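Local coordinates for PaiA Acetyltransferase (Thermoplasma acidophilum, PDB 3K9U), which transfers an acetyl group from acetyl-CoA to polyamines, releasing CoA and helping to protect the cell against polyamine toxicity, at residues 13-18 / 72-77; 22-25 / 31-34; 26-31 / 91-96. All blocks are in the same frame, centred on the assembly; numbering follows the deposited sequence.

Contact 1. Residues 13-18 / 72-77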
loop_
_atom_site.group_PDB
_atom_site.type_symbol
_atom_site.label_atom_id
_atom_site.label_comp_id
_atom_site.label_asym_id
_atom_site.label_seq_id
_atom_site.Cartn_x
_atom_site.Cartn_y
_atom_site.Cartn_z
ATOM N N LEU A 13 -0.166 23.140 6.049
ATOM C CA LEU A 13 -1.626 23.047 6.046
ATOM C C LEU A 13 -2.234 22.353 4.825
ATOM O O LEU A 13 -3.058 21.424 4.958
ATOM C CB LEU A 13 -2.247 24.445 6.183
ATOM C CG LEU A 13 -3.775 24.476 6.116
ATOM C CD1 LEU A 13 -4.367 23.917 7.392
ATOM C CD2 LEU A 13 -4.223 25.890 5.870
ATOM N N GLU A 14 -1.861 22.813 3.642
ATOM C CA GLU A 14 -2.508 22.340 2.424
ATOM C C GLU A 14 -2.146 20.871 2.154
ATOM O O GLU A 14 -2.991 20.089 1.705
ATOM C CB GLU A 14 -2.148 23.239 1.227
ATOM C CG GLU A 14 -2.634 24.745 1.366
ATOM C CD GLU A 14 -1.766 25.628 2.310
ATOM O OE1 GLU A 14 -0.815 25.118 2.956
ATOM O OE2 GLU A 14 -2.044 26.847 2.409
ATOM N N THR A 15 -0.900 20.494 2.433
ATOM C CA THR A 15 -0.460 19.131 2.158
ATOM C C THR A 15 -1.093 18.184 3.198
ATOM O O THR A 15 -1.508 17.062 2.873
ATOM C CB THR A 15 1.092 19.024 2.039
ATOM O OG1 THR A 15 1.704 19.428 3.261
ATOM C CG2 THR A 15 1.631 19.938 0.933
ATOM N N LEU A 16 -1.254 18.671 4.425
ATOM C CA LEU A 16 -1.952 17.902 5.472
ATOM C C LEU A 16 -3.400 17.519 5.081
ATOM O O LEU A 16 -3.818 16.356 5.250
ATOM C CB LEU A 16 -1.902 18.651 6.795
ATOM C CG LEU A 16 -2.396 17.919 8.057
ATOM C CD1 LEU A 16 -1.466 16.819 8.465
ATOM C CD2 LEU A 16 -2.508 18.915 9.191
ATOM N N ILE A 17 -4.131 18.455 4.477
ATOM C CA ILE A 17 -5.482 18.161 3.987
ATOM C C ILE A 17 -5.455 17.068 2.922
ATOM O O ILE A 17 -6.306 16.184 2.927
ATOM C CB ILE A 17 -6.166 19.394 3.451
ATOM C CG1 ILE A 17 -6.351 20.437 4.566
ATOM C CG2 ILE A 17 -7.555 19.073 2.802
ATOM C CD1 ILE A 17 -6.792 21.806 3.984
ATOM N N GLU A 18 -4.460 17.089 2.041
ATOM C CA GLU A 18 -4.400 16.090 0.974
ATOM C C GLU A 18 -4.027 14.698 1.457
ATOM O O GLU A 18 -4.588 13.732 1.004
ATOM C CB GLU A 18 -3.470 16.526 -0.148
ATOM C CG GLU A 18 -3.987 17.711 -1.005
ATOM C CD GLU A 18 -5.523 17.828 -1.072
ATOM O OE1 GLU A 18 -6.191 16.856 -1.503
ATOM O OE2 GLU A 18 -6.060 18.908 -0.692
ATOM N N SER A 72 11.415 15.489 2.612
ATOM C CA SER A 72 10.853 16.848 2.720
ATOM C C SER A 72 9.366 17.026 2.322
ATOM O O SER A 72 8.832 18.128 2.408
ATOM C CB SER A 72 11.711 17.847 1.932
ATOM O OG SER A 72 11.169 18.107 0.638
ATOM N N THR A 73 8.706 15.953 1.888
ATOM C CA THR A 73 7.291 16.005 1.518
ATOM C C THR A 73 6.512 15.388 2.685
ATOM O O THR A 73 6.834 14.288 3.112
ATOM C CB THR A 73 7.040 15.217 0.210
ATOM O OG1 THR A 73 7.910 15.721 -0.825
ATOM C CG2 THR A 73 5.570 15.320 -0.225
ATOM N N LEU A 74 5.511 16.104 3.201
ATOM C CA LEU A 74 4.633 15.583 4.259
ATOM C C LEU A 74 3.829 14.387 3.733
ATOM O O LEU A 74 3.064 14.538 2.788
ATOM C CB LEU A 74 3.669 16.671 4.789
ATOM C CG LEU A 74 2.799 16.216 5.980
ATOM C CD1 LEU A 74 3.635 16.085 7.266
ATOM C CD2 LEU A 74 1.651 17.161 6.235
ATOM N N ILE A 75 3.984 13.202 4.330
ATOM C CA ILE A 75 3.188 12.063 3.879
ATOM C C ILE A 75 2.359 11.368 4.973
ATOM O O ILE A 75 1.782 10.313 4.731
ATOM C CB ILE A 75 4.029 11.032 3.126
ATOM C CG1 ILE A 75 5.259 10.557 3.935
ATOM C CG2 ILE A 75 4.486 11.617 1.739
ATOM C CD1 ILE A 75 4.974 9.660 5.214
ATOM N N GLY A 76 2.331 11.923 6.185
ATOM C CA GLY A 76 1.577 11.308 7.283
ATOM C C GLY A 76 1.634 12.186 8.514
ATOM O O GLY A 76 2.439 13.135 8.569
ATOM N N PHE A 77 0.792 11.900 9.496
ATOM C CA PHE A 77 0.825 12.658 10.741
ATOM C C PHE A 77 0.215 11.893 11.888
ATOM O O PHE A 77 -0.460 10.929 11.673
ATOM C CB PHE A 77 0.060 13.973 10.566
ATOM C CG PHE A 77 -1.396 13.782 10.195
ATOM C CD1 PHE A 77 -1.784 13.647 8.857
ATOM C CD2 PHE A 77 -2.366 13.699 11.163
ATOM C CE1 PHE A 77 -3.125 13.455 8.505
ATOM C CE2 PHE A 77 -3.706 13.508 10.816
ATOM C CZ PHE A 77 -4.083 13.391 9.477
#

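Contact 2. Residues 22-25 / 31-34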
loop_
_atom_site.group_PDB
_atom_site.type_symbol
_atom_site.label_atom_id
_atom_site.label_comp_id
_atom_site.label_asym_id
_atom_site.label_seq_id
_atom_site.Cartn_x
_atom_site.Cartn_y
_atom_site.Cartn_z
ATOM N N GLU A 22 -6.565 11.568 1.196
ATOM C CA GLU A 22 -6.199 10.342 0.475
ATOM C C GLU A 22 -6.236 9.155 1.413
ATOM O O GLU A 22 -6.652 8.076 1.047
ATOM C CB GLU A 22 -4.795 10.442 -0.150
ATOM C CG GLU A 22 -4.735 11.327 -1.381
ATOM C CD GLU A 22 -3.359 11.285 -2.052
ATOM O OE1 GLU A 22 -2.724 12.361 -2.128
ATOM O OE2 GLU A 22 -2.910 10.175 -2.477
ATOM N N SER A 23 -5.809 9.367 2.646
ATOM C CA SER A 23 -5.783 8.260 3.595
ATOM C C SER A 23 -7.209 7.822 3.970
ATOM O O SER A 23 -7.501 6.630 4.027
ATOM C CB SER A 23 -4.965 8.633 4.817
ATOM O OG SER A 23 -4.600 7.478 5.542
ATOM N N TRP A 24 -8.100 8.776 4.172
ATOM C CA TRP A 24 -9.465 8.438 4.584
ATOM C C TRP A 24 -10.177 7.703 3.445
ATOM O O TRP A 24 -10.859 6.717 3.686
ATOM C CB TRP A 24 -10.270 9.700 4.995
ATOM C CG TRP A 24 -10.396 9.885 6.460
ATOM C CD1 TRP A 24 -9.408 10.259 7.328
ATOM C CD2 TRP A 24 -11.572 9.675 7.255
ATOM N NE1 TRP A 24 -9.899 10.288 8.622
ATOM C CE2 TRP A 24 -11.223 9.931 8.600
ATOM C CE3 TRP A 24 -12.886 9.279 6.962
ATOM C CZ2 TRP A 24 -12.155 9.826 9.654
ATOM C CZ3 TRP A 24 -13.816 9.159 8.012
ATOM C CH2 TRP A 24 -13.447 9.435 9.336
ATOM N N LYS A 25 -10.009 8.166 2.206
ATOM C CA LYS A 25 -10.728 7.538 1.076
ATOM C C LYS A 25 -10.266 6.095 0.871
ATOM O O LYS A 25 -11.062 5.199 0.508
ATOM C CB LYS A 25 -10.557 8.327 -0.227
ATOM C CG LYS A 25 -11.319 9.651 -0.283
ATOM C CD LYS A 25 -11.069 10.296 -1.630
ATOM C CE LYS A 25 -11.946 11.486 -1.889
ATOM N NZ LYS A 25 -11.441 12.267 -3.071
ATOM N N ILE A 31 -16.102 0.776 4.314
ATOM C CA ILE A 31 -16.558 0.948 5.708
ATOM C C ILE A 31 -17.593 2.069 5.835
ATOM O O ILE A 31 -18.686 1.842 6.322
ATOM C CB ILE A 31 -15.350 1.235 6.635
ATOM C CG1 ILE A 31 -14.415 0.019 6.681
ATOM C CG2 ILE A 31 -15.793 1.602 8.034
ATOM C CD1 ILE A 31 -13.037 0.310 7.256
ATOM N N TYR A 32 -17.220 3.271 5.407
ATOM C CA TYR A 32 -18.137 4.407 5.331
ATOM C C TYR A 32 -18.494 4.645 3.871
ATOM O O TYR A 32 -17.757 4.268 2.981
ATOM C CB TYR A 32 -17.482 5.682 5.872
ATOM C CG TYR A 32 -17.130 5.623 7.330
ATOM C CD1 TYR A 32 -18.102 5.355 8.284
ATOM C CD2 TYR A 32 -15.819 5.837 7.756
ATOM C CE1 TYR A 32 -17.776 5.290 9.619
ATOM C CE2 TYR A 32 -15.488 5.782 9.077
ATOM C CZ TYR A 32 -16.464 5.509 10.009
ATOM O OH TYR A 32 -16.129 5.461 11.332
ATOM N N SER A 33 -19.628 5.283 3.644
ATOM C CA SER A 33 -20.056 5.681 2.307
ATOM C C SER A 33 -19.160 6.822 1.807
ATOM O O SER A 33 -18.516 7.531 2.601
ATOM C CB SER A 33 -21.485 6.198 2.386
ATOM O OG SER A 33 -21.540 7.234 3.359
ATOM N N GLU A 34 -19.112 6.983 0.495
ATOM C CA GLU A 34 -18.424 8.112 -0.110
ATOM C C GLU A 34 -18.823 9.465 0.474
ATOM O O GLU A 34 -17.957 10.312 0.696
ATOM C CB GLU A 34 -18.638 8.141 -1.623
ATOM C CG GLU A 34 -17.367 7.781 -2.401
ATOM C CD GLU A 34 -17.658 6.933 -3.613
ATOM O OE1 GLU A 34 -18.574 7.324 -4.390
ATOM O OE2 GLU A 34 -16.963 5.890 -3.773
#

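Contact 3. Residues 26-31 / 91-96. With ACO (acetyl coenzyme *a), chain G.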
loop_
_atom_site.group_PDB
_atom_site.type_symbol
_atom_site.label_atom_id
_atom_site.label_comp_id
_atom_site.label_asym_id
_atom_site.label_seq_id
_atom_site.Cartn_x
_atom_site.Cartn_y
_atom_site.Cartn_z
ATOM N N TRP A 26 -8.975 5.882 1.093
ATOM C CA TRP A 26 -8.390 4.556 0.950
ATOM C C TRP A 26 -8.726 3.662 2.165
ATOM O O TRP A 26 -9.236 2.584 1.976
ATOM C CB TRP A 26 -6.887 4.658 0.782
ATOM C CG TRP A 26 -6.187 3.305 0.711
ATOM C CD1 TRP A 26 -6.139 2.459 -0.373
ATOM C CD2 TRP A 26 -5.433 2.656 1.749
ATOM N NE1 TRP A 26 -5.381 1.343 -0.071
ATOM C CE2 TRP A 26 -4.964 1.428 1.227
ATOM C CE3 TRP A 26 -5.087 3.002 3.059
ATOM C CZ2 TRP A 26 -4.161 0.564 1.958
ATOM C CZ3 TRP A 26 -4.294 2.114 3.801
ATOM C CH2 TRP A 26 -3.845 0.918 3.236
ATOM N N THR A 27 -8.462 4.125 3.387
ATOM C CA THR A 27 -8.694 3.315 4.597
ATOM C C THR A 27 -10.148 2.943 4.855
ATOM O O THR A 27 -10.436 1.883 5.355
ATOM C CB THR A 27 -8.273 4.048 5.875
ATOM O OG1 THR A 27 -7.044 4.758 5.660
ATOM C CG2 THR A 27 -8.092 3.031 7.011
ATOM N N TYR A 28 -11.076 3.838 4.542
ATOM C CA TYR A 28 -12.466 3.592 4.869
ATOM C C TYR A 28 -13.318 3.215 3.648
ATOM O O TYR A 28 -14.551 3.242 3.710
ATOM C CB TYR A 28 -13.004 4.813 5.601
ATOM C CG TYR A 28 -12.275 5.093 6.913
ATOM C CD1 TYR A 28 -12.516 4.327 8.027
ATOM C CD2 TYR A 28 -11.394 6.163 7.043
ATOM C CE1 TYR A 28 -11.871 4.570 9.239
ATOM C CE2 TYR A 28 -10.725 6.417 8.259
ATOM C CZ TYR A 28 -10.979 5.602 9.351
ATOM O OH TYR A 28 -10.352 5.811 10.554
ATOM N N ALA A 29 -12.671 2.860 2.548
ATOM C CA ALA A 29 -13.409 2.492 1.329
ATOM C C ALA A 29 -14.474 1.401 1.568
ATOM O O ALA A 29 -15.611 1.521 1.086
ATOM C CB ALA A 29 -12.451 2.053 0.172
ATOM N N GLY A 30 -14.164 0.351 2.302
ATOM C CA GLY A 30 -15.237 -0.657 2.508
ATOM C C GLY A 30 -16.217 -0.388 3.666
ATOM O O GLY A 30 -17.080 -1.232 3.949
ATOM N N ILE A 31 -16.102 0.776 4.314
ATOM C CA ILE A 31 -16.558 0.948 5.708
ATOM C C ILE A 31 -17.593 2.069 5.835
ATOM O O ILE A 31 -18.686 1.842 6.322
ATOM C CB ILE A 31 -15.350 1.235 6.635
ATOM C CG1 ILE A 31 -14.415 0.019 6.681
ATOM C CG2 ILE A 31 -15.793 1.602 8.034
ATOM C CD1 ILE A 31 -13.037 0.310 7.256
ATOM N N ARG A 91 -5.431 10.354 16.271
ATOM C CA ARG A 91 -5.295 10.460 14.818
ATOM C C ARG A 91 -3.939 9.919 14.340
ATOM O O ARG A 91 -2.899 10.343 14.845
ATOM C CB ARG A 91 -5.394 11.954 14.472
ATOM C CG ARG A 91 -6.345 12.301 13.392
ATOM C CD ARG A 91 -7.289 13.448 13.720
ATOM N NE ARG A 91 -6.732 14.736 14.164
ATOM C CZ ARG A 91 -6.852 15.916 13.531
ATOM N NH1 ARG A 91 -6.386 17.018 14.112
ATOM N NH2 ARG A 91 -7.402 16.030 12.316
ATOM N N LEU A 92 -3.953 9.024 13.354
ATOM C CA LEU A 92 -2.721 8.555 12.717
ATOM C C LEU A 92 -3.005 8.063 11.325
ATOM O O LEU A 92 -3.629 7.015 11.146
ATOM C CB LEU A 92 -2.087 7.423 13.534
ATOM C CG LEU A 92 -0.848 6.718 13.011
ATOM C CD1 LEU A 92 0.202 7.719 12.740
ATOM C CD2 LEU A 92 -0.352 5.694 14.025
ATOM N N TYR A 93 -2.522 8.817 10.347
ATOM C CA TYR A 93 -2.839 8.570 8.951
ATOM C C TYR A 93 -1.618 8.836 8.074
ATOM O O TYR A 93 -0.974 9.864 8.226
ATOM C CB TYR A 93 -4.012 9.469 8.499
ATOM C CG TYR A 93 -5.328 9.117 9.142
ATOM C CD1 TYR A 93 -6.111 8.085 8.642
ATOM C CD2 TYR A 93 -5.774 9.787 10.276
ATOM C CE1 TYR A 93 -7.299 7.735 9.236
ATOM C CE2 TYR A 93 -6.973 9.445 10.881
ATOM C CZ TYR A 93 -7.734 8.431 10.350
ATOM O OH TYR A 93 -8.923 8.082 10.939
ATOM N N LEU A 94 -1.328 7.903 7.164
ATOM C CA LEU A 94 -0.323 8.062 6.126
ATOM C C LEU A 94 -0.998 8.024 4.758
ATOM O O LEU A 94 -2.065 7.393 4.606
ATOM C CB LEU A 94 0.650 6.899 6.143
ATOM C CG LEU A 94 1.301 6.561 7.479
ATOM C CD1 LEU A 94 2.276 5.327 7.347
ATOM C CD2 LEU A 94 2.004 7.804 8.026
ATOM N N LYS A 95 -0.333 8.622 3.760
ATOM C CA LYS A 95 -0.641 8.364 2.360
ATOM C C LYS A 95 -0.559 6.873 2.114
ATOM O O LYS A 95 0.410 6.234 2.532
ATOM C CB LYS A 95 0.346 9.044 1.415
ATOM C CG LYS A 95 0.082 10.494 1.109
ATOM C CD LYS A 95 0.993 11.004 -0.085
ATOM C CE LYS A 95 0.421 10.787 -1.544
ATOM N NZ LYS A 95 1.069 9.673 -2.375
ATOM N N PRO A 96 -1.548 6.311 1.395
ATOM C CA PRO A 96 -1.608 4.846 1.220
ATOM C C PRO A 96 -0.350 4.224 0.661
ATOM O O PRO A 96 0.051 3.126 1.083
ATOM C CB PRO A 96 -2.774 4.650 0.260
ATOM C CG PRO A 96 -3.658 5.876 0.540
ATOM C CD PRO A 96 -2.737 6.997 0.848
HETATM N N1A ACO G . -2.219 -3.217 3.914
HETATM C C2A ACO G . -2.572 -4.045 4.928
HETATM N N3A ACO G . -2.050 -3.937 6.163
HETATM C C4A ACO G . -1.170 -2.967 6.473
HETATM C C5A ACO G . -0.774 -2.054 5.404
HETATM C C6A ACO G . -1.369 -2.221 4.068
HETATM N N6A ACO G . -1.041 -1.416 3.028
HETATM N N7A ACO G . 0.092 -1.208 5.932
HETATM C C8A ACO G . 0.253 -1.552 7.220
HETATM N N9A ACO G . -0.518 -2.592 7.568
HETATM C C1B ACO G . -0.526 -3.210 8.933
HETATM C C2B ACO G . -0.229 -4.711 8.956
HETATM O O2B ACO G . -0.809 -5.352 10.122
HETATM C C3B ACO G . 1.267 -4.788 9.044
HETATM O O3B ACO G . 1.703 -6.034 9.621
HETATM P P3B ACO G . 2.101 -7.228 8.580
HETATM O O7A ACO G . 3.444 -6.815 8.131
HETATM O O8A ACO G . 1.023 -7.169 7.505
HETATM O O9A ACO G . 2.019 -8.428 9.509
HETATM C C4B ACO G . 1.645 -3.538 9.818
HETATM O O4B ACO G . 0.522 -2.650 9.729
HETATM C C5B ACO G . 2.877 -2.840 9.282
HETATM O O5B ACO G . 3.450 -1.957 10.258
HETATM P P1A ACO G . 4.003 -0.502 9.840
HETATM O O1A ACO G . 4.810 -0.595 8.553
HETATM O O2A ACO G . 4.638 0.154 11.037
HETATM O O3A ACO G . 2.581 0.219 9.527
HETATM P P2A ACO G . 2.459 1.648 8.762
HETATM O O4A ACO G . 1.700 1.372 7.485
HETATM O O5A ACO G . 3.800 2.371 8.743
HETATM O O6A ACO G . 1.511 2.467 9.739
HETATM C CBP ACO G . -0.847 2.827 9.805
HETATM C CCP ACO G . 0.292 1.919 10.230
HETATM C CDP ACO G . -2.150 2.310 10.382
HETATM C CEP ACO G . -0.561 4.203 10.400
HETATM C CAP ACO G . -0.919 2.930 8.263
HETATM O OAP ACO G . -1.030 1.641 7.647
HETATM C C9P ACO G . -2.046 3.794 7.770
HETATM O O9P ACO G . -1.909 5.004 7.747
HETATM N N8P ACO G . -3.147 3.176 7.412
HETATM C C7P ACO G . -4.356 3.846 6.989
HETATM C C6P ACO G . -4.971 4.775 8.024
HETATM C C5P ACO G . -5.333 4.118 9.339
HETATM O O5P ACO G . -5.881 3.027 9.400
HETATM N N4P ACO G . -5.064 4.829 10.437
HETATM C C3P ACO G . -5.472 4.385 11.768
HETATM C C2P ACO G . -6.838 4.962 12.110
HETATM S S1P ACO G . -7.275 4.704 13.803
HETATM C C ACO G . -6.801 6.134 14.573
HETATM O O ACO G . -6.396 7.062 13.883
HETATM C CH3 ACO G . -6.906 6.282 16.079
#

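Contact 1. Residues 13-18 / 72-77
The ring of Phe77, the one aromatic ring here, is met obliquely by a methyl of Leu16: CD1 of Leu16 lies 3.2 Å from CD1 of Phe77, a close approach, and 3.5 Å from its CG, while the two side chains cross at about a right angle. Phe65 of strand 63-70 and Tyr93 of strand 86-94 also pack against Phe77. The first torsion of Phe77 (chi1 60°) sets CG between the backbone N and the carbonyl carbon and turns the ring toward CD1 of Leu16. Leu16 also serves Leu74, for its CD1 is 3.8 Å from CD2 of Leu74, so a single methyl bridges two strand residues. CD2 of Leu74 reaches on to the helix backbone, 3.7 Å from N of Leu16. At the exposed margin, OG1 of Thr15 stands 3.7 Å from CB of Leu74 and turns a weak hydrogen bond back to Asp12 O. Segment 13-18 of helix 13-27 crosses segment 73-77 of strand 73-83 at -52°, with the axes 8.2 Å apart at closest approach, as a helix laid on the central sheet of the GNAT fold. The join is almost wholly apolar, with one threonine hydroxyl at its margin, so shape and the hydrophobic effect probably do most of the holding.

Contact 2. Residues 22-25 / 31-34
Trp24 and Tyr32 meet across the turn joining the first two helices, 13-27 and 34-44, of this GNAT-fold enzyme, where the chain leaves one helix and doubles back toward it. Their planes lie only 13° from parallel, yet the rings are slid so far apart, with 5.9 Å between the centroid of the Trp24 six-membered ring and that of Tyr32, that they barely overlap. What touches is the outer rim of the indole: CZ3 of Trp24 is 3.9 Å from CD2 of Tyr32, and CH2 of Trp24 comes within 4.2 Å of CE2 of Tyr32. The packed side of the contact belongs to Trp24, which is buried among aromatic neighbours: it stacks on Trp40 of helix 34-44 and meets the rings of Tyr28 and Tyr93. Tyr32 is the looser partner, partly exposed, although it stacks on Tyr36 and meets His128 with nearly perpendicular planes. Farther out lie Lys25, Ser33 and Glu34, all exposed; there Ser33 takes the N-cap position of helix 34-44, its OG receiving a weak bond from N of Tyr36. The phenol ring is placed by the first torsion of Tyr32, which sets CG beside the backbone N and anti to the carbonyl carbon (chi1 -64°). The preceding residue covers one face of that ring: CG2 of Ile31 sits 4.1 Å above its plane, over the centre.

Contact 3. Residues 26-31 / 91-96
Two tyrosine hydroxyls meet directly here: OH of Tyr28 and OH of Tyr93 lie 2.7 Å apart in a hydrogen bond that either could donate. Each oxygen lies in the plane of the other ring, at its edge, and the side chains cross at about a right angle; CE2 of Tyr28 and CE1 of Tyr93 add apolar contact. At the other end, Pro96 lies over the indole of Trp26, its CB 3.8 Å from the centroid of the five-membered ring and 16° off the normal, a CH-pi contact. Trp26 CG, anti to the backbone N (chi1 176°), brings the edge of the indole to the cofactor, with CZ3 of Trp26 3.6 Å from C7P of acetyl-CoA. NE1 of Trp26 bonds to Glu97 O of the second subunit. With an alanine in place of Trp26, Pro96 would probably lose its aromatic face, C7P the indole edge beside it, and that Glu97 carbonyl this donor. The backbone of strand 86-94 grips the pantetheine arm: N4P of acetyl-CoA donates to O of Leu92 (2.7 Å, 148°), and N of Leu94 to O9P (3.0 Å), while N of Leu92 reaches the acetyl O only weakly. This pseudo-strand pairing is characteristic of the acetyl-CoA site of GNAT enzymes.

How the contacts relate
All three contacts use helix 13-27, in order along its length. Contact 1, at its start, and contact 3, at its end, are buried and reach the same sheet through neighbouring strands 73-83 and 86-94, which hydrogen-bond where Phe77 N meets Tyr93 O. Contact 2 is only partly buried, and neither of its segments is a strand. Its centre lies about 7 Å from that of contact 3, against about 17 Å from contact 1, and Ser23 OG bonds to Leu94 O between contacts 2 and 3. The chemistry changes along the helix: apolar packing of leucines on a phenylalanine in contact 1, a barely overlapping aromatic pair in contact 2, and a hydroxyl pair, a CH-pi contact and backbone bonds to the cofactor in contact 3.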